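Local coordinates for sister chromatid cohesion protein (Chaetomium thermophilum, PDB 5T8V) that probably acts as a cohesin loader that associates with chromatin, this chain being its C-terminal, HEAT-repeat-containing fragment, at residues 256-261 with 307-312; 313-318 with 421-426. One frame throughout, in Å; residues are numbered along the deposited sequence.

Interaction 1: residues 256-261 with 307-312; sequences VAMDMI and SALIMR
Arg312 reaches across from helix 305-315 to the carboxylate of Asp259 on helix 247-267 and closes a salt bridge on a single oxygen. NH1 lies 2.6 Å from Asp259 OD1, which it meets nearly along the C-O direction and almost exactly in the guanidinium plane. NH2 adds a weak second bond to that same OD1 at 3.1 Å. The two flat groups are turned about 80° against each other, an attitude consistent with both N-H groups sharing one oxygen rather than pairing side by side with the two. A bend at chi3 (62°) in the otherwise extended arginine brings its end round to the acid, and NH1 also rests against Met258 CB at 3.6 Å.

Beside this charged pair the contact is apolar. Leu309 CD2 packs on Ile261 CD1 at 3.6 Å, the two side chains crossing at roughly a right angle, while CD1 of the same leucine lies 4.0 Å from Met258 O and also faces Met258 CB. The extended Met258 chain carries its CE to Ala308 CB at 4.1 Å. Such side-by-side helix packing is what builds an alpha-solenoid of HEAT repeats; here the axes of 256-261 and 307-312 approach to 10.2 Å and cross at -31°, running in broadly the same direction. A leucine in place of Arg312 would probably leave the partly exposed Asp259 carboxylate without its charged mate and Met258 CB without the nitrogen that rests on it.

Further out, Leu232 of helix 218-232 touches both Met258 and Leu309, and Ile279 of helix 272-282 packs on Ile261 and Leu309. Trp421 lies against Ala308 and Arg312, so the arginine is flanked by an aromatic side chain on its way to the acid.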
loop_
_atom_site.group_PDB
_atom_site.type_symbol
_atom_site.label_atom_id
_atom_site.label_comp_id
_atom_site.label_asym_id
_atom_site.label_seq_id
_atom_site.Cartn_x
_atom_site.Cartn_y
_atom_site.Cartn_z
ATOM N N VAL A 256 -30.274 -31.275 19.765
ATOM C CA VAL A 256 -30.364 -32.734 19.761
ATOM C C VAL A 256 -29.727 -33.304 18.499
ATOM O O VAL A 256 -29.026 -34.325 18.541
ATOM C CB VAL A 256 -31.834 -33.174 19.905
ATOM C CG1 VAL A 256 -32.015 -34.640 19.514
ATOM C CG2 VAL A 256 -32.303 -32.955 21.333
ATOM N N ALA A 257 -29.964 -32.654 17.356
ATOM C CA ALA A 257 -29.379 -33.131 16.109
ATOM C C ALA A 257 -27.858 -33.072 16.157
ATOM O O ALA A 257 -27.178 -34.023 15.750
ATOM C CB ALA A 257 -29.910 -32.317 14.931
ATOM N N MET A 258 -27.304 -31.960 16.644
ATOM C CA MET A 258 -25.852 -31.859 16.768
ATOM C C MET A 258 -25.297 -32.978 17.643
ATOM O O MET A 258 -24.303 -33.625 17.290
ATOM C CB MET A 258 -25.471 -30.493 17.331
ATOM C CG MET A 258 -25.732 -29.354 16.366
ATOM S SD MET A 258 -25.245 -27.756 17.032
ATOM C CE MET A 258 -25.586 -26.694 15.630
ATOM N N ASP A 259 -25.932 -33.223 18.792
ATOM C CA ASP A 259 -25.497 -34.319 19.654
ATOM C C ASP A 259 -25.497 -35.640 18.897
ATOM O O ASP A 259 -24.539 -36.419 18.980
ATOM C CB ASP A 259 -26.399 -34.407 20.884
ATOM C CG ASP A 259 -26.198 -33.247 21.839
ATOM O OD1 ASP A 259 -25.408 -32.337 21.509
ATOM O OD2 ASP A 259 -26.834 -33.242 22.914
ATOM N N MET A 260 -26.564 -35.906 18.142
ATOM C CA MET A 260 -26.662 -37.173 17.422
ATOM C C MET A 260 -25.539 -37.311 16.400
ATOM O O MET A 260 -24.901 -38.368 16.301
ATOM C CB MET A 260 -28.028 -37.277 16.743
ATOM C CG MET A 260 -28.327 -38.651 16.169
ATOM S SD MET A 260 -29.980 -38.776 15.465
ATOM C CE MET A 260 -30.995 -38.651 16.933
ATOM N N ILE A 261 -25.278 -36.251 15.632
ATOM C CA ILE A 261 -24.235 -36.320 14.612
ATOM C C ILE A 261 -22.869 -36.506 15.258
ATOM O O ILE A 261 -22.020 -37.234 14.737
ATOM C CB ILE A 261 -24.265 -35.069 13.716
ATOM C CG1 ILE A 261 -25.597 -34.987 12.967
ATOM C CG2 ILE A 261 -23.099 -35.107 12.722
ATOM C CD1 ILE A 261 -25.781 -33.713 12.162
ATOM N N SER A 307 -21.126 -24.346 11.396
ATOM C CA SER A 307 -19.829 -24.059 12.001
ATOM C C SER A 307 -19.731 -24.691 13.384
ATOM O O SER A 307 -18.756 -25.384 13.703
ATOM C CB SER A 307 -19.612 -22.548 12.082
ATOM O OG SER A 307 -19.592 -21.955 10.794
ATOM N N ALA A 308 -20.750 -24.467 14.218
ATOM C CA ALA A 308 -20.761 -25.051 15.554
ATOM C C ALA A 308 -20.629 -26.566 15.493
ATOM O O ALA A 308 -19.900 -27.166 16.294
ATOM C CB ALA A 308 -22.043 -24.657 16.285
ATOM N N LEU A 309 -21.322 -27.206 14.549
ATOM C CA LEU A 309 -21.249 -28.660 14.452
ATOM C C LEU A 309 -19.859 -29.108 14.025
ATOM O O LEU A 309 -19.285 -30.023 14.620
ATOM C CB LEU A 309 -22.302 -29.190 13.479
ATOM C CG LEU A 309 -22.217 -30.702 13.226
ATOM C CD1 LEU A 309 -22.421 -31.479 14.521
ATOM C CD2 LEU A 309 -23.219 -31.134 12.180
ATOM N N ILE A 310 -19.307 -28.486 12.982
ATOM C CA ILE A 310 -17.953 -28.815 12.539
ATOM C C ILE A 310 -16.990 -28.767 13.717
ATOM O O ILE A 310 -16.274 -29.736 14.008
ATOM C CB ILE A 310 -17.517 -27.856 11.415
ATOM C CG1 ILE A 310 -18.319 -28.122 10.137
ATOM C CG2 ILE A 310 -16.013 -27.963 11.151
ATOM C CD1 ILE A 310 -18.010 -29.446 9.450
ATOM N N MET A 311 -16.970 -27.635 14.423
ATOM C CA MET A 311 -16.049 -27.497 15.545
ATOM C C MET A 311 -16.305 -28.570 16.595
ATOM O O MET A 311 -15.360 -29.186 17.105
ATOM C CB MET A 311 -16.170 -26.099 16.145
ATOM C CG MET A 311 -15.895 -24.996 15.133
ATOM S SD MET A 311 -16.170 -23.350 15.792
ATOM C CE MET A 311 -14.760 -23.228 16.856
ATOM N N ARG A 312 -17.576 -28.831 16.909
ATOM C CA ARG A 312 -17.901 -29.887 17.864
ATOM C C ARG A 312 -17.303 -31.222 17.436
ATOM O O ARG A 312 -16.716 -31.942 18.250
ATOM C CB ARG A 312 -19.416 -30.009 18.020
ATOM C CG ARG A 312 -20.029 -28.967 18.936
ATOM C CD ARG A 312 -21.417 -29.386 19.390
ATOM N NE ARG A 312 -21.387 -30.621 20.167
ATOM C CZ ARG A 312 -22.467 -31.219 20.657
ATOM N NH1 ARG A 312 -23.670 -30.699 20.453
ATOM N NH2 ARG A 312 -22.344 -32.342 21.353
#

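Interaction 2: residues 313-318 with 421-426; sequences LVQTSA and WPAAEL
The turn leading into helix 423-440 meets the C-terminal part of helix 305-315 here, a join between helices of the alpha-solenoid that are distant in sequence. Its polar centre is the side-chain amide of Gln315. Ala423 N donates to Gln315 OE1 at 3.0 Å with an N-H...O angle of 153°, the donor standing 28° out of the plane of the amide carbonyl. Ala423 lies near the N-terminal end of its helix, a region where backbone N-H groups commonly lack an acceptor within the helix itself, and the glutamine oxygen supplies one from across the interface.

Pro422 sits beside this bond, its ring and the glutamine side chain crossing at about a right angle. The proline nitrogen has no hydrogen to give, so the amide oxygen is held by the next residue along. Beyond CG the glutamine chain is extended, which carries the amide over to the turn; on the way its CG passes Ala423 CB at 3.8 Å.

Val314 makes the apolar half of the contact. With chi1 at 175°, its CG1 lies opposite the backbone N and is aimed at helix 423-440, where it touches Ala423 CB at 3.6 Å and Leu426 CD2 at 3.9 Å. Around the contact, helix 527-550 adds Ser531 and Ala532 against Gln315 and Phe535 against Pro422, while Ala379 of helix 357-391 packs on Leu426.

A buried amide oxygen thus finds a backbone partner near a helix N-terminus, while the small alanine methyl beside that bond packs against both Val314 and the glutamine chain.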
loop_
_atom_site.group_PDB
_atom_site.type_symbol
_atom_site.label_atom_id
_atom_site.label_comp_id
_atom_site.label_asym_id
_atom_site.label_seq_id
_atom_site.Cartn_x
_atom_site.Cartn_y
_atom_site.Cartn_z
ATOM N N LEU A 313 -17.451 -31.571 16.156
ATOM C CA LEU A 313 -16.853 -32.802 15.650
ATOM C C LEU A 313 -15.344 -32.790 15.839
ATOM O O LEU A 313 -14.740 -33.827 16.139
ATOM C CB LEU A 313 -17.198 -32.991 14.171
ATOM C CG LEU A 313 -18.675 -33.142 13.802
ATOM C CD1 LEU A 313 -18.810 -33.454 12.319
ATOM C CD2 LEU A 313 -19.346 -34.215 14.637
ATOM N N VAL A 314 -14.715 -31.626 15.668
ATOM C CA VAL A 314 -13.276 -31.551 15.892
ATOM C C VAL A 314 -12.939 -31.782 17.361
ATOM O O VAL A 314 -11.866 -32.311 17.674
ATOM C CB VAL A 314 -12.723 -30.205 15.394
ATOM C CG1 VAL A 314 -11.238 -30.069 15.740
ATOM C CG2 VAL A 314 -12.932 -30.073 13.896
ATOM N N GLN A 315 -13.828 -31.402 18.283
ATOM C CA GLN A 315 -13.527 -31.544 19.707
ATOM C C GLN A 315 -13.976 -32.878 20.289
ATOM O O GLN A 315 -13.602 -33.194 21.424
ATOM C CB GLN A 315 -14.164 -30.416 20.529
ATOM C CG GLN A 315 -14.453 -29.154 19.756
ATOM C CD GLN A 315 -14.594 -27.931 20.634
ATOM O OE1 GLN A 315 -14.125 -26.848 20.284
ATOM N NE2 GLN A 315 -15.265 -28.088 21.768
ATOM N N THR A 316 -14.764 -33.669 19.556
ATOM C CA THR A 316 -15.104 -35.007 20.029
ATOM C C THR A 316 -13.901 -35.939 20.059
ATOM O O THR A 316 -14.018 -37.053 20.579
ATOM C CB THR A 316 -16.196 -35.636 19.153
ATOM O OG1 THR A 316 -15.792 -35.614 17.776
ATOM C CG2 THR A 316 -17.516 -34.899 19.318
ATOM N N SER A 317 -12.755 -35.508 19.522
ATOM C CA SER A 317 -11.577 -36.369 19.455
ATOM C C SER A 317 -11.273 -37.010 20.803
ATOM O O SER A 317 -10.963 -38.205 20.876
ATOM C CB SER A 317 -10.379 -35.558 18.968
ATOM O OG SER A 317 -10.675 -34.931 17.733
ATOM N N ALA A 318 -11.353 -36.232 21.880
ATOM C CA ALA A 318 -11.148 -36.763 23.220
ATOM C C ALA A 318 -12.346 -37.550 23.733
ATOM O O ALA A 318 -12.294 -38.059 24.859
ATOM C CB ALA A 318 -10.826 -35.624 24.188
ATOM N N TRP A 421 -14.886 -23.211 22.617
ATOM C CA TRP A 421 -14.676 -23.632 21.232
ATOM C C TRP A 421 -13.184 -23.685 20.926
ATOM O O TRP A 421 -12.677 -22.943 20.080
ATOM C CB TRP A 421 -15.406 -22.685 20.282
ATOM C CG TRP A 421 -16.887 -22.703 20.468
ATOM C CD1 TRP A 421 -17.645 -21.771 21.113
ATOM C CD2 TRP A 421 -17.795 -23.717 20.016
ATOM N NE1 TRP A 421 -18.970 -22.138 21.086
ATOM C CE2 TRP A 421 -19.088 -23.328 20.418
ATOM C CE3 TRP A 421 -17.639 -24.914 19.308
ATOM C CZ2 TRP A 421 -20.218 -24.091 20.135
ATOM C CZ3 TRP A 421 -18.764 -25.670 19.028
ATOM C CH2 TRP A 421 -20.036 -25.255 19.441
ATOM N N PRO A 422 -12.446 -24.574 21.599
ATOM C CA PRO A 422 -10.999 -24.669 21.348
ATOM C C PRO A 422 -10.636 -25.166 19.957
ATOM O O PRO A 422 -9.460 -25.074 19.581
ATOM C CB PRO A 422 -10.517 -25.646 22.430
ATOM C CG PRO A 422 -11.724 -26.413 22.826
ATOM C CD PRO A 422 -12.875 -25.464 22.690
ATOM N N ALA A 423 -11.589 -25.682 19.181
ATOM C CA ALA A 423 -11.288 -26.123 17.825
ATOM C C ALA A 423 -11.128 -24.966 16.849
ATOM O O ALA A 423 -10.646 -25.184 15.731
ATOM C CB ALA A 423 -12.381 -27.066 17.323
ATOM N N ALA A 424 -11.520 -23.751 17.234
ATOM C CA ALA A 424 -11.323 -22.598 16.364
ATOM C C ALA A 424 -9.844 -22.381 16.075
ATOM O O ALA A 424 -9.447 -22.175 14.923
ATOM C CB ALA A 424 -11.927 -21.346 17.003
ATOM N N GLU A 425 -9.009 -22.417 17.116
ATOM C CA GLU A 425 -7.583 -22.202 16.914
ATOM C C GLU A 425 -6.963 -23.321 16.092
ATOM O O GLU A 425 -5.977 -23.089 15.388
ATOM C CB GLU A 425 -6.869 -22.073 18.260
ATOM C CG GLU A 425 -5.357 -21.844 18.158
ATOM C CD GLU A 425 -4.567 -23.127 17.967
ATOM O OE1 GLU A 425 -5.104 -24.214 18.276
ATOM O OE2 GLU A 425 -3.410 -23.050 17.500
ATOM N N LEU A 426 -7.510 -24.533 16.171
ATOM C CA LEU A 426 -6.944 -25.648 15.420
ATOM C C LEU A 426 -7.308 -25.554 13.942
ATOM O O LEU A 426 -6.441 -25.685 13.066
ATOM C CB LEU A 426 -7.425 -26.972 16.016
ATOM C CG LEU A 426 -6.965 -28.252 15.316
ATOM C CD1 LEU A 426 -5.457 -28.284 15.146
ATOM C CD2 LEU A 426 -7.437 -29.463 16.103
#

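In the fold
Interactions 1 and 2 follow each other along the chain, with centres about 11 Å apart, and both draw on helix 305-315. Interaction 1 uses that helix to meet helix 247-267, which comes earlier; interaction 2 uses its C-terminal part to meet helix 423-440, about a hundred residues later. Met311 joins the two directly, its CE touching both Trp421 CB and Ala424 N. One short helix is therefore packed between an earlier and a later helix of the solenoid, so that parts of the chain distant in sequence pack on it together. The centres of interactions 1 and 2 lie about 42 and 37 Å from the centre of this elongated chain.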